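Local atomic coordinates of 2-dehydropantoate 2-reductase (Geobacter metallireducens, PDB entry 3HN2), a protein that probably catalyses the NADPH-dependent reduction of ketopantoate to pantoic acid, a step of pantothenate biosynthesis. Residues 27-32 with 58-64. Sequence-based numbering, arbitrary orientation.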
loop_
_atom_site.group_PDB
_atom_site.type_symbol
_atom_site.label_atom_id
_atom_site.label_comp_id
_atom_site.label_asym_id
_atom_site.label_seq_id
_atom_site.Cartn_x
_atom_site.Cartn_y
_atom_site.Cartn_z
ATOM N N ASP A 27 -14.106 -17.475 -23.815
ATOM C CA ASP A 27 -15.320 -17.097 -24.531
ATOM C C ASP A 27 -16.181 -16.195 -23.651
ATOM O O ASP A 27 -17.090 -16.655 -22.957
ATOM C CB ASP A 27 -16.084 -18.346 -24.984
ATOM C CG ASP A 27 -17.063 -18.065 -26.115
ATOM O OD1 ASP A 27 -17.077 -16.933 -26.647
ATOM O OD2 ASP A 27 -17.821 -18.988 -26.475
ATOM N N VAL A 28 -15.878 -14.902 -23.697
ATOM C CA VAL A 28 -16.465 -13.922 -22.789
ATOM C C VAL A 28 -17.612 -13.175 -23.466
ATOM O O VAL A 28 -17.479 -12.702 -24.596
ATOM C CB VAL A 28 -15.379 -12.947 -22.243
ATOM C CG1 VAL A 28 -15.977 -11.907 -21.327
ATOM C CG2 VAL A 28 -14.319 -13.718 -21.482
ATOM N N HIS A 29 -18.738 -13.092 -22.763
ATOM C CA HIS A 29 -19.949 -12.449 -23.257
ATOM C C HIS A 29 -20.363 -11.361 -22.280
ATOM O O HIS A 29 -20.820 -11.653 -21.180
ATOM C CB HIS A 29 -21.077 -13.477 -23.399
ATOM C CG HIS A 29 -20.714 -14.663 -24.237
ATOM N ND1 HIS A 29 -20.035 -15.751 -23.733
ATOM C CD2 HIS A 29 -20.929 -14.927 -25.547
ATOM C CE1 HIS A 29 -19.847 -16.635 -24.697
ATOM N NE2 HIS A 29 -20.380 -16.159 -25.808
ATOM N N PHE A 30 -20.193 -10.106 -22.679
ATOM C CA PHE A 30 -20.532 -8.980 -21.819
ATOM C C PHE A 30 -22.012 -8.603 -21.914
ATOM O O PHE A 30 -22.566 -8.492 -23.012
ATOM C CB PHE A 30 -19.683 -7.763 -22.182
ATOM C CG PHE A 30 -18.240 -7.873 -21.786
ATOM C CD1 PHE A 30 -17.812 -7.419 -20.546
ATOM C CD2 PHE A 30 -17.302 -8.405 -22.663
ATOM C CE1 PHE A 30 -16.471 -7.503 -20.181
ATOM C CE2 PHE A 30 -15.959 -8.488 -22.311
ATOM C CZ PHE A 30 -15.545 -8.039 -21.067
ATOM N N LEU A 31 -22.646 -8.404 -20.760
ATOM C CA LEU A 31 -23.983 -7.823 -20.711
ATOM C C LEU A 31 -23.888 -6.320 -20.442
ATOM O O LEU A 31 -23.752 -5.888 -19.295
ATOM C CB LEU A 31 -24.864 -8.523 -19.663
ATOM C CG LEU A 31 -26.369 -8.196 -19.635
ATOM C CD1 LEU A 31 -27.032 -8.443 -20.984
ATOM C CD2 LEU A 31 -27.090 -8.976 -18.539
ATOM N N LEU A 32 -23.942 -5.536 -21.516
ATOM C CA LEU A 32 -23.886 -4.079 -21.429
ATOM C C LEU A 32 -25.280 -3.470 -21.336
ATOM O O LEU A 32 -26.258 -4.051 -21.815
ATOM C CB LEU A 32 -23.154 -3.482 -22.635
ATOM C CG LEU A 32 -21.658 -3.702 -22.914
ATOM C CD1 LEU A 32 -20.786 -3.800 -21.655
ATOM C CD2 LEU A 32 -21.446 -4.898 -23.821
ATOM N N VAL A 58 -15.628 -6.796 -29.133
ATOM C CA VAL A 58 -16.152 -7.322 -27.874
ATOM C C VAL A 58 -17.531 -7.945 -28.116
ATOM O O VAL A 58 -18.407 -7.319 -28.725
ATOM C CB VAL A 58 -16.193 -6.215 -26.776
ATOM C CG1 VAL A 58 -17.223 -6.517 -25.701
ATOM C CG2 VAL A 58 -14.816 -6.030 -26.153
ATOM N N LYS A 59 -17.700 -9.192 -27.672
ATOM C CA LYS A 59 -18.996 -9.869 -27.718
ATOM C C LYS A 59 -19.958 -9.250 -26.712
ATOM O O LYS A 59 -19.968 -9.622 -25.538
ATOM C CB LYS A 59 -18.843 -11.361 -27.421
ATOM C CG LYS A 59 -18.687 -12.248 -28.634
ATOM C CD LYS A 59 -18.807 -13.704 -28.228
ATOM C CE LYS A 59 -18.746 -14.627 -29.426
ATOM N NZ LYS A 59 -18.991 -16.041 -29.027
ATOM N N GLY A 60 -20.761 -8.302 -27.184
ATOM C CA GLY A 60 -21.705 -7.590 -26.331
ATOM C C GLY A 60 -23.157 -7.926 -26.602
ATOM O O GLY A 60 -23.525 -8.303 -27.716
ATOM N N TYR A 61 -23.980 -7.804 -25.565
ATOM C CA TYR A 61 -25.407 -8.098 -25.647
ATOM C C TYR A 61 -26.178 -7.103 -24.784
ATOM O O TYR A 61 -25.592 -6.421 -23.937
ATOM C CB TYR A 61 -25.697 -9.523 -25.166
ATOM C CG TYR A 61 -25.101 -10.634 -26.013
ATOM C CD1 TYR A 61 -23.801 -11.101 -25.783
ATOM C CD2 TYR A 61 -25.847 -11.243 -27.016
ATOM C CE1 TYR A 61 -23.254 -12.122 -26.553
ATOM C CE2 TYR A 61 -25.310 -12.271 -27.788
ATOM C CZ TYR A 61 -24.015 -12.704 -27.550
ATOM O OH TYR A 61 -23.485 -13.717 -28.309
ATOM N N ARG A 62 -27.488 -7.018 -24.996
ATOM C CA ARG A 62 -28.320 -6.118 -24.195
ATOM C C ARG A 62 -29.381 -6.852 -23.382
ATOM O O ARG A 62 -29.908 -6.317 -22.406
ATOM C CB ARG A 62 -28.924 -4.996 -25.054
ATOM C CG ARG A 62 -29.718 -5.446 -26.280
ATOM C CD ARG A 62 -29.616 -4.424 -27.419
ATOM N NE ARG A 62 -29.538 -3.044 -26.932
ATOM C CZ ARG A 62 -29.433 -1.970 -27.710
ATOM N NH1 ARG A 62 -29.363 -0.761 -27.164
ATOM N NH2 ARG A 62 -29.396 -2.097 -29.031
ATOM N N ALA A 63 -29.677 -8.083 -23.783
ATOM C CA ALA A 63 -30.573 -8.948 -23.028
ATOM C C ALA A 63 -29.852 -10.249 -22.707
ATOM O O ALA A 63 -29.130 -10.777 -23.558
ATOM C CB ALA A 63 -31.850 -9.218 -23.816
ATOM N N PRO A 64 -30.017 -10.757 -21.467
ATOM C CA PRO A 64 -29.422 -12.046 -21.078
ATOM C C PRO A 64 -29.981 -13.264 -21.820
ATOM O O PRO A 64 -29.275 -14.266 -21.953
ATOM C CB PRO A 64 -29.730 -12.149 -19.581
ATOM C CG PRO A 64 -30.848 -11.219 -19.342
ATOM C CD PRO A 64 -30.729 -10.119 -20.344
#
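F30 and L32 each give a backbone N-H to segment 58-64, and Y61 gives one back. F30 N donates to K59 O at 2.9 Å, and Y61 N donates to F30 O at 3.0 Å. L32 N then reaches Y61 O. These bonds define a short parallel pairing, with F30 opposite G60 and L31 opposite Y61. The CA of G60 adds a C-H...O contact to F30 O.

The K59 chain is extended beyond CG and runs alongside the H29 ring. K59 CD lies 3.6 Å from H29 CD2. K59 NZ then forms a salt bridge with D27 OD1 at 3.2 Å, on the syn side of the carboxylate. D27 has CG anti to its N (chi1 -160°), which helps turn the carboxylate to NZ. A methionine in place of K59 would probably leave the D27 carboxylate without this positive partner.

The pairing lies at one edge of the mixed sheet of the Rossmann-type domain, in its parallel part. Strand 60-61 is outermost there within the chain, and strand 28-31 joins it to strand 5-8. H29 ND1 is hydrogen-bonded to I5 O, which helps set the rotation of the ring.

H29 and Y61 are neighbours on one face, but their rings do not stack. Y61 CE1 meets the imidazole edge in its plane, 3.8 Å from H29 CD2. I67 of helix 64-67 touches both side chains.

Apolar contacts fall on both faces. On the F30 side, V58 CG1 comes within 3.6 Å of F30 CD2, and V58 lies roughly perpendicular to F30. L32 CD2 packs on G60 CA, where a CB on G60 would come too close. On the Y61 side, L31 CD1 rests on the backbone of R62 and A63 and reaches P64 CD at 4.1 Å.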